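Local coordinates for Non-catalytic protein 1 (Piromyces equi, PDB 1WCU) that probably binds plant cell-wall polysaccharides without cleaving them, as a family 29 carbohydrate-binding module of an anaerobic fungus, at residues T72-E86 against Y112-S125. Sequence-based numbering, arbitrary orientation. Where two conformers were deposited one is given.
Sequences TEGLVKVQGVRGYDE and YQFDRIIVQDGPAS
Over one face of the Arg116 guanidinium lies Gly80 N, while the carboxylates of Glu86 and Asp115 and a water bridging to Gln79 OE1 lie at its edges. Glu86 OE1 accepts from Arg116 NH2 at 2.8 Å through its anti lone pair, only 7° from the guanidinium plane, and Asp115 is gripped side-on by NE (2.8 Å to OD1) and NH2. Arg116 reaches Glu86 by bending at chi3 (-79°). With an alanine in place of Arg116, Glu86 would probably lose its cationic partner and turn freely, and Asp115 would keep Lys51 but lose this grip. The Phe114 ring carries Val78 CG1 over one face, a CH-pi contact 3.7 Å from the centroid, with Tyr112 O at its edge. Gln113 OE1 approaches the Arg82 guanidinium edge, 3.1 Å from NH1.

From this end the ladder of strands 74-79 and 116-121 runs antiparallel, as Ile118 N to Lys77 O (2.8 Å) attests; Asp115 N and Arg116 N both bond weakly to Gln79 O, a classic beta bulge.

In this five-stranded sheet, strand 90-98 flanks 74-79 and strand 47-52 flanks 116-121, supplying Ser49 to Gln79 OE1; the other sheet completes a beta-sandwich, common among carbohydrate-binding modules, where Phe114 meets Tyr136 of strand 129-137.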
ATOM      1  N   THR A  72      11.203   7.635   8.485  1.00  8.79           N
ATOM      2  CA  THR A  72      10.445   8.748   7.945  1.00  9.33           C
ATOM      3  C   THR A  72       8.935   8.530   8.222  1.00  8.83           C
ATOM      4  O   THR A  72       8.566   7.853   9.177  1.00  9.36           O
ATOM      5  CB  THR A  72      10.812   9.015   6.455  1.00  9.47           C
ATOM      6  OG1 THR A  72      10.235  10.256   6.022  1.00 10.05           O
ATOM      7  CG2 THR A  72      10.376   7.879   5.515  1.00  9.19           C
ATOM      8  N   GLU A  73       8.080   9.159   7.428  1.00  9.45           N
ATOM      9  CA  GLU A  73       6.637   9.123   7.624  1.00  9.88           C
ATOM     10  C   GLU A  73       5.988   9.447   6.298  1.00  9.10           C
ATOM     11  O   GLU A  73       6.660   9.885   5.358  1.00  8.89           O
ATOM     12  CB  GLU A  73       6.208  10.124   8.694  1.00 10.08           C
ATOM     13  CG  GLU A  73       6.565  11.577   8.389  1.00 13.04           C
ATOM     14  CD  GLU A  73       6.234  12.516   9.533  1.00 17.37           C
ATOM     15  OE1 GLU A  73       6.564  12.187  10.698  1.00 27.04           O
ATOM     16  OE2 GLU A  73       5.641  13.584   9.279  1.00 25.34           O
ATOM     17  N   GLY A  74       4.677   9.287   6.219  1.00  7.94           N
ATOM     18  CA  GLY A  74       4.014   9.594   4.970  1.00  8.35           C
ATOM     19  C   GLY A  74       2.573   9.178   4.869  1.00  8.43           C
ATOM     20  O   GLY A  74       1.889   9.045   5.868  1.00  8.44           O
ATOM     21  N   LEU A  75       2.113   9.012   3.626  1.00  8.92           N
ATOM     22  CA  LEU A  75       0.708   8.810   3.314  1.00  8.94           C
ATOM     23  C   LEU A  75       0.471   7.510   2.573  1.00  9.05           C
ATOM     24  O   LEU A  75       1.328   7.028   1.826  1.00  8.85           O
ATOM     25  CB  LEU A  75       0.205   9.961   2.446  1.00 10.39           C
ATOM     26  CG  LEU A  75       0.168  11.332   3.147  1.00 12.85           C
ATOM     27  CD1 LEU A  75      -0.199  12.461   2.228  1.00 14.94           C
ATOM     28  CD2 LEU A  75      -0.786  11.326   4.309  1.00 15.89           C
ATOM     29  N   VAL A  76      -0.690   6.919   2.826  1.00  7.98           N
ATOM     30  CA  VAL A  76      -1.231   5.806   2.041  1.00  8.24           C
ATOM     31  C   VAL A  76      -2.483   6.316   1.317  1.00  7.76           C
ATOM     32  O   VAL A  76      -3.330   7.007   1.893  1.00  8.24           O
ATOM     33  CB  VAL A  76      -1.533   4.590   2.931  1.00  8.28           C
ATOM     34  CG1 VAL A  76      -2.054   3.420   2.115  1.00  9.42           C
ATOM     35  CG2 VAL A  76      -0.268   4.171   3.674  1.00  9.72           C
ATOM     36  N   LYS A  77      -2.559   6.010   0.025  1.00  7.19           N
ATOM     37  CA  LYS A  77      -3.622   6.517  -0.830  1.00  7.76           C
ATOM     38  C   LYS A  77      -4.100   5.408  -1.760  1.00  6.68           C
ATOM     39  O   LYS A  77      -3.461   4.368  -1.885  1.00  7.20           O
ATOM     40  CB  LYS A  77      -3.115   7.676  -1.691  1.00  7.78           C
ATOM     41  CG  LYS A  77      -2.406   8.804  -0.947  1.00  9.40           C
ATOM     42  CD  LYS A  77      -1.894   9.832  -1.919  1.00 11.15           C
ATOM     43  CE  LYS A  77      -1.185  11.014  -1.281  1.00 13.47           C
ATOM     44  NZ  LYS A  77      -1.217  12.126  -2.246  1.00 20.31           N
ATOM     45  N   VAL A  78      -5.202   5.668  -2.447  1.00  7.21           N
ATOM     46  CA  VAL A  78      -5.631   4.857  -3.587  1.00  6.90           C
ATOM     47  C   VAL A  78      -5.720   5.731  -4.843  1.00  6.58           C
ATOM     48  O   VAL A  78      -5.918   6.942  -4.749  1.00  7.02           O
ATOM     49  CB  VAL A  78      -6.992   4.117  -3.335  1.00  6.81           C
ATOM     50  CG1 VAL A  78      -6.858   3.167  -2.155  1.00  7.27           C
ATOM     51  CG2 VAL A  78      -8.124   5.082  -3.128  1.00  7.98           C
ATOM     52  N   GLN A  79      -5.510   5.116  -6.005  1.00  6.41           N
ATOM     53  CA  GLN A  79      -5.757   5.774  -7.276  1.00  6.60           C
ATOM     54  C   GLN A  79      -6.343   4.750  -8.261  1.00  6.55           C
ATOM     55  O   GLN A  79      -6.692   3.630  -7.879  1.00  7.15           O
ATOM     56  CB  GLN A  79      -4.493   6.471  -7.829  1.00  6.78           C
ATOM     57  CG  GLN A  79      -3.426   5.492  -8.288  1.00  6.57           C
ATOM     58  CD  GLN A  79      -2.203   6.100  -8.940  1.00  8.15           C
ATOM     59  OE1 GLN A  79      -1.094   5.610  -8.737  1.00  8.24           O
ATOM     60  NE2 GLN A  79      -2.396   7.117  -9.789  1.00 11.49           N
ATOM     61  N   GLY A  80      -6.510   5.134  -9.518  1.00  6.26           N
ATOM     62  CA  GLY A  80      -7.229   4.297 -10.475  1.00  6.70           C
ATOM     63  C   GLY A  80      -8.664   4.079 -10.025  1.00  6.91           C
ATOM     64  O   GLY A  80      -9.216   2.982 -10.172  1.00  8.31           O
ATOM     65  N   VAL A  81      -9.271   5.140  -9.498  1.00  6.81           N
ATOM     66  CA  VAL A  81     -10.621   5.069  -8.948  1.00  6.90           C
ATOM     67  C   VAL A  81     -11.656   5.239 -10.058  1.00  6.75           C
ATOM     68  O   VAL A  81     -11.580   6.155 -10.877  1.00  6.53           O
ATOM     69  CB  VAL A  81     -10.826   6.133  -7.841  1.00  7.10           C
ATOM     70  CG1 VAL A  81     -12.226   6.056  -7.234  1.00  7.64           C
ATOM     71  CG2 VAL A  81      -9.798   5.922  -6.735  1.00  7.94           C
ATOM     72  N   ARG A  82     -12.623   4.328 -10.102  1.00  7.03           N
ATOM     73  CA  ARG A  82     -13.643   4.354 -11.146  1.00  7.07           C
ATOM     74  C   ARG A  82     -14.398   5.666 -11.037  1.00  8.41           C
ATOM     75  O   ARG A  82     -14.896   6.071  -9.891  1.00  7.44           O
ATOM     76  CB  ARG A  82     -14.587   3.163 -10.989  1.00  7.93           C
ATOM     77  CG  ARG A  82     -15.485   2.837 -12.182  1.00  8.24           C
ATOM     78  CD  ARG A  82     -16.265   1.588 -11.829  1.00  8.42           C
ATOM     79  NE  ARG A  82     -17.166   1.199 -12.909  1.00  9.46           N
ATOM     80  CZ  ARG A  82     -17.876   0.086 -12.906  1.00  9.33           C
ATOM     81  NH1 ARG A  82     -17.783  -0.746 -11.896  1.00  9.42           N
ATOM     82  NH2 ARG A  82     -18.689  -0.167 -13.917  1.00 10.69           N
ATOM     83  N   GLY A  83     -14.545   6.332 -12.172  1.00  6.87           N
ATOM     84  CA  GLY A  83     -15.214   7.635 -12.252  1.00  7.62           C
ATOM     85  C   GLY A  83     -14.261   8.814 -12.352  1.00  7.42           C
ATOM     86  O   GLY A  83     -14.669   9.921 -12.636  1.00  7.48           O
ATOM     87  N   TYR A  84     -12.975   8.561 -12.134  1.00  7.08           N
ATOM     88  CA  TYR A  84     -11.943   9.615 -12.079  1.00  6.98           C
ATOM     89  C   TYR A  84     -10.832   9.402 -13.093  1.00  7.32           C
ATOM     90  O   TYR A  84     -10.625   8.313 -13.597  1.00  7.42           O
ATOM     91  CB  TYR A  84     -11.307   9.665 -10.679  1.00  8.16           C
ATOM     92  CG  TYR A  84     -12.240  10.128  -9.590  1.00  8.73           C
ATOM     93  CD1 TYR A  84     -13.037   9.235  -8.921  1.00 10.71           C
ATOM     94  CD2 TYR A  84     -12.298  11.473  -9.213  1.00  7.99           C
ATOM     95  CE1 TYR A  84     -13.898   9.665  -7.909  1.00 11.50           C
ATOM     96  CE2 TYR A  84     -13.140  11.893  -8.213  1.00  9.55           C
ATOM     97  CZ  TYR A  84     -13.919  10.991  -7.557  1.00 10.62           C
ATOM     98  OH  TYR A  84     -14.756  11.462  -6.539  1.00 14.02           O
ATOM     99  N   ASP A  85     -10.068  10.456 -13.343  1.00  7.72           N
ATOM    100  CA  ASP A  85      -8.778  10.307 -13.980  1.00  8.19           C
ATOM    101  C   ASP A  85      -7.943   9.338 -13.129  1.00  7.69           C
ATOM    102  O   ASP A  85      -7.897   9.477 -11.899  1.00  7.31           O
ATOM    103  CB  ASP A  85      -8.132  11.688 -13.983  1.00  9.35           C
ATOM    104  CG  ASP A  85      -7.352  11.944 -15.183  0.50 12.70           C
ATOM    105  OD1 ASP A  85      -9.034  12.002 -16.217  0.50  9.91           O
ATOM    106  OD2 ASP A  85      -6.254  11.332 -15.122  0.50 15.79           O
ATOM    107  N   GLU A  86      -7.240   8.396 -13.763  1.00  7.72           N
ATOM    108  CA  GLU A  86      -6.469   7.423 -12.996  1.00  8.43           C
ATOM    109  C   GLU A  86      -5.385   8.058 -12.140  1.00  8.08           C
ATOM    110  O   GLU A  86      -4.993   7.496 -11.119  1.00  7.88           O
ATOM    111  CB  GLU A  86      -5.878   6.330 -13.892  1.00  8.72           C
ATOM    112  CG  GLU A  86      -4.800   6.820 -14.829  1.00  8.78           C
ATOM    113  CD  GLU A  86      -4.170   5.723 -15.651  1.00 11.12           C
ATOM    114  OE1 GLU A  86      -3.947   4.607 -15.155  1.00 12.57           O
ATOM    115  OE2 GLU A  86      -3.877   6.003 -16.822  1.00 12.00           O
ATOM    116  N   TYR A 112     -15.100   4.525  -3.386  1.00 11.01           N
ATOM    117  CA  TYR A 112     -13.892   4.321  -4.196  1.00 10.19           C
ATOM    118  C   TYR A 112     -13.689   2.873  -4.590  1.00  8.47           C
ATOM    119  O   TYR A 112     -13.436   2.020  -3.751  1.00  8.47           O
ATOM    120  CB  TYR A 112     -12.646   4.782  -3.439  1.00 11.69           C
ATOM    121  CG  TYR A 112     -12.644   6.231  -3.006  1.00 13.58           C
ATOM    122  CD1 TYR A 112     -13.328   7.198  -3.741  1.00 15.14           C
ATOM    123  CD2 TYR A 112     -11.953   6.631  -1.876  1.00 16.57           C
ATOM    124  CE1 TYR A 112     -13.330   8.532  -3.358  1.00 16.17           C
ATOM    125  CE2 TYR A 112     -11.951   7.992  -1.485  1.00 15.66           C
ATOM    126  CZ  TYR A 112     -12.650   8.908  -2.238  1.00 15.93           C
ATOM    127  OH  TYR A 112     -12.676  10.257  -1.888  1.00 18.97           O
ATOM    128  N   GLN A 113     -13.814   2.620  -5.888  1.00  6.89           N
ATOM    129  CA  GLN A 113     -13.473   1.336  -6.478  1.00  7.13           C
ATOM    130  C   GLN A 113     -12.168   1.534  -7.244  1.00  6.84           C
ATOM    131  O   GLN A 113     -12.120   2.301  -8.195  1.00  6.81           O
ATOM    132  CB  GLN A 113     -14.614   0.877  -7.388  1.00  6.70           C
ATOM    133  CG  GLN A 113     -14.399  -0.494  -7.970  1.00  7.07           C
ATOM    134  CD  GLN A 113     -15.602  -1.003  -8.704  1.00  8.08           C
ATOM    135  OE1 GLN A 113     -16.425  -0.213  -9.197  1.00  8.77           O
ATOM    136  NE2 GLN A 113     -15.717  -2.317  -8.806  1.00  9.42           N
ATOM    137  N   PHE A 114     -11.105   0.883  -6.795  1.00  6.52           N
ATOM    138  CA  PHE A 114      -9.739   1.327  -7.119  1.00  6.42           C
ATOM    139  C   PHE A 114      -8.819   0.185  -7.529  1.00  6.60           C
ATOM    140  O   PHE A 114      -9.078  -0.968  -7.160  1.00  6.08           O
ATOM    141  CB  PHE A 114      -9.137   2.070  -5.900  1.00  6.90           C
ATOM    142  CG  PHE A 114      -8.838   1.163  -4.736  1.00  6.03           C
ATOM    143  CD1 PHE A 114      -9.851   0.747  -3.874  1.00  6.81           C
ATOM    144  CD2 PHE A 114      -7.559   0.652  -4.545  1.00  6.10           C
ATOM    145  CE1 PHE A 114      -9.595  -0.113  -2.826  1.00  7.00           C
ATOM    146  CE2 PHE A 114      -7.283  -0.217  -3.499  1.00  6.92           C
ATOM    147  CZ  PHE A 114      -8.316  -0.613  -2.640  1.00  7.11           C
ATOM    148  N   ASP A 115      -7.760   0.506  -8.275  1.00  6.29           N
ATOM    149  CA  ASP A 115      -6.863  -0.516  -8.820  1.00  6.64           C
ATOM    150  C   ASP A 115      -5.413  -0.410  -8.327  1.00  6.04           C
ATOM    151  O   ASP A 115      -4.590  -1.232  -8.719  1.00  6.81           O
ATOM    152  CB  ASP A 115      -6.868  -0.519 -10.350  1.00  7.36           C
ATOM    153  CG  ASP A 115      -6.159   0.661 -10.948  1.00  7.93           C
ATOM    154  OD1 ASP A 115      -5.644   1.472 -10.170  1.00  8.37           O
ATOM    155  OD2 ASP A 115      -6.117   0.767 -12.201  1.00  9.48           O
ATOM    156  N   ARG A 116      -5.116   0.573  -7.476  1.00  6.74           N
ATOM    157  CA  ARG A 116      -3.732   0.858  -7.054  1.00  6.59           C
ATOM    158  C   ARG A 116      -3.679   1.352  -5.613  1.00  6.59           C
ATOM    159  O   ARG A 116      -4.455   2.246  -5.225  1.00  6.79           O
ATOM    160  CB  ARG A 116      -3.096   1.915  -7.958  1.00  6.73           C
ATOM    161  CG  ARG A 116      -2.287   1.383  -9.110  1.00  6.95           C
ATOM    162  CD  ARG A 116      -2.045   2.438 -10.172  1.00  7.25           C
ATOM    163  NE  ARG A 116      -3.227   2.587 -11.000  1.00  7.22           N
ATOM    164  CZ  ARG A 116      -3.295   3.275 -12.127  1.00  7.37           C
ATOM    165  NH1 ARG A 116      -2.311   4.057 -12.515  1.00  8.47           N
ATOM    166  NH2 ARG A 116      -4.409   3.224 -12.821  1.00  8.60           N
ATOM    167  N   ILE A 117      -2.739   0.779  -4.856  1.00  6.87           N
ATOM    168  CA  ILE A 117      -2.418   1.179  -3.497  1.00  6.70           C
ATOM    169  C   ILE A 117      -1.101   1.969  -3.512  1.00  6.32           C
ATOM    170  O   ILE A 117      -0.043   1.431  -3.868  1.00  5.83           O
ATOM    171  CB  ILE A 117      -2.263  -0.055  -2.571  1.00  6.30           C
ATOM    172  CG1 ILE A 117      -3.574  -0.833  -2.504  1.00  7.35           C
ATOM    173  CG2 ILE A 117      -1.820   0.391  -1.168  1.00  7.45           C
ATOM    174  CD1 ILE A 117      -3.484  -2.197  -1.823  1.00  8.70           C
ATOM    175  N   ILE A 118      -1.163   3.217  -3.075  1.00  6.05           N
ATOM    176  CA  ILE A 118      -0.014   4.127  -3.047  1.00  6.47           C
ATOM    177  C   ILE A 118       0.565   4.245  -1.646  1.00  7.06           C
ATOM    178  O   ILE A 118      -0.178   4.383  -0.682  1.00  7.00           O
ATOM    179  CB  ILE A 118      -0.460   5.544  -3.483  1.00  6.64           C
ATOM    180  CG1 ILE A 118      -0.809   5.582  -4.976  1.00  7.45           C
ATOM    181  CG2 ILE A 118       0.612   6.586  -3.176  1.00  7.03           C
ATOM    182  CD1 ILE A 118      -1.676   6.786  -5.347  1.00  7.06           C
ATOM    183  N   VAL A 119       1.887   4.171  -1.539  1.00  7.08           N
ATOM    184  CA  VAL A 119       2.606   4.515  -0.296  1.00  7.12           C
ATOM    185  C   VAL A 119       3.595   5.590  -0.709  1.00  6.97           C
ATOM    186  O   VAL A 119       4.312   5.407  -1.688  1.00  6.73           O
ATOM    187  CB  VAL A 119       3.334   3.319   0.343  1.00  7.27           C
ATOM    188  CG1 VAL A 119       4.000   3.711   1.661  1.00  7.56           C
ATOM    189  CG2 VAL A 119       2.343   2.186   0.601  1.00  7.73           C
ATOM    190  N   GLN A 120       3.632   6.704   0.020  1.00  7.46           N
ATOM    191  CA  GLN A 120       4.358   7.891  -0.416  1.00  8.32           C
ATOM    192  C   GLN A 120       5.101   8.556   0.747  1.00  8.16           C
ATOM    193  O   GLN A 120       4.568   8.644   1.860  1.00  8.06           O
ATOM    194  CB  GLN A 120       3.356   8.864  -1.079  1.00  9.50           C
ATOM    195  CG  GLN A 120       3.949   9.919  -1.933  1.00 10.58           C
ATOM    196  CD  GLN A 120       2.975  10.498  -2.977  1.00 10.00           C
ATOM    197  OE1 GLN A 120       1.737  10.303  -2.946  1.00 12.38           O
ATOM    198  NE2 GLN A 120       3.539  11.217  -3.907  1.00 10.85           N
ATOM    199  N   ASP A 121       6.326   9.001   0.485  1.00  8.12           N
ATOM    200  CA  ASP A 121       7.189   9.663   1.483  1.00  8.41           C
ATOM    201  C   ASP A 121       6.901  11.152   1.601  1.00  9.23           C
ATOM    202  O   ASP A 121       7.377  11.933   0.796  1.00 10.41           O
ATOM    203  CB  ASP A 121       8.666   9.458   1.100  1.00  8.70           C
ATOM    204  CG  ASP A 121       9.624   9.984   2.137  1.00  9.92           C
ATOM    205  OD1 ASP A 121       9.196  10.318   3.273  1.00 12.74           O
ATOM    206  OD2 ASP A 121      10.837   9.954   1.851  1.00  9.89           O
ATOM    207  N   GLY A 122       6.173  11.541   2.642  1.00  9.39           N
ATOM    208  CA  GLY A 122       5.704  12.921   2.768  1.00  9.05           C
ATOM    209  C   GLY A 122       6.810  13.952   2.883  1.00  9.15           C
ATOM    210  O   GLY A 122       6.781  14.964   2.174  1.00  9.65           O
ATOM    211  N   PRO A 123       7.763  13.727   3.793  1.00  8.92           N
ATOM    212  CA  PRO A 123       8.896  14.640   3.902  1.00  9.03           C
ATOM    213  C   PRO A 123       9.916  14.673   2.770  1.00  8.98           C
ATOM    214  O   PRO A 123      10.868  15.453   2.879  1.00 10.35           O
ATOM    215  CB  PRO A 123       9.608  14.179   5.180  1.00  9.33           C
ATOM    216  CG  PRO A 123       8.601  13.413   5.921  1.00  9.86           C
ATOM    217  CD  PRO A 123       7.764  12.738   4.880  1.00 10.21           C
ATOM    218  N   ALA A 124       9.765  13.871   1.714  1.00  9.25           N
ATOM    219  CA  ALA A 124      10.752  13.818   0.630  1.00  9.24           C
ATOM    220  C   ALA A 124      12.159  13.635   1.199  1.00  9.71           C
ATOM    221  O   ALA A 124      13.067  14.420   0.950  1.00 10.29           O
ATOM    222  CB  ALA A 124      10.660  15.071  -0.230  1.00  9.03           C
ATOM    223  N   SER A 125      12.323  12.543   1.936  1.00  9.52           N
ATOM    224  CA  SER A 125      13.472  12.313   2.815  1.00  9.43           C
ATOM    225  C   SER A 125      14.583  11.439   2.249  1.00  9.73           C
ATOM    226  O   SER A 125      15.670  11.386   2.828  1.00 10.33           O
ATOM    227  CB  SER A 125      12.989  11.645   4.105  1.00 10.29           C
ATOM    228  OG  SER A 125      12.567  10.316   3.859  1.00 10.17           O
TER
HETATM  229  O   HOH W   1      -0.472  10.818  -4.565  1.00 25.26           O
HETATM  230  O   HOH W   2       0.240   5.016 -11.141  1.00  7.99           O
HETATM  231  O   HOH W   3      -8.818   1.809 -12.705  1.00 17.38           O
HETATM  232  O   HOH W   4     -15.235   4.505  -7.623  1.00  9.66           O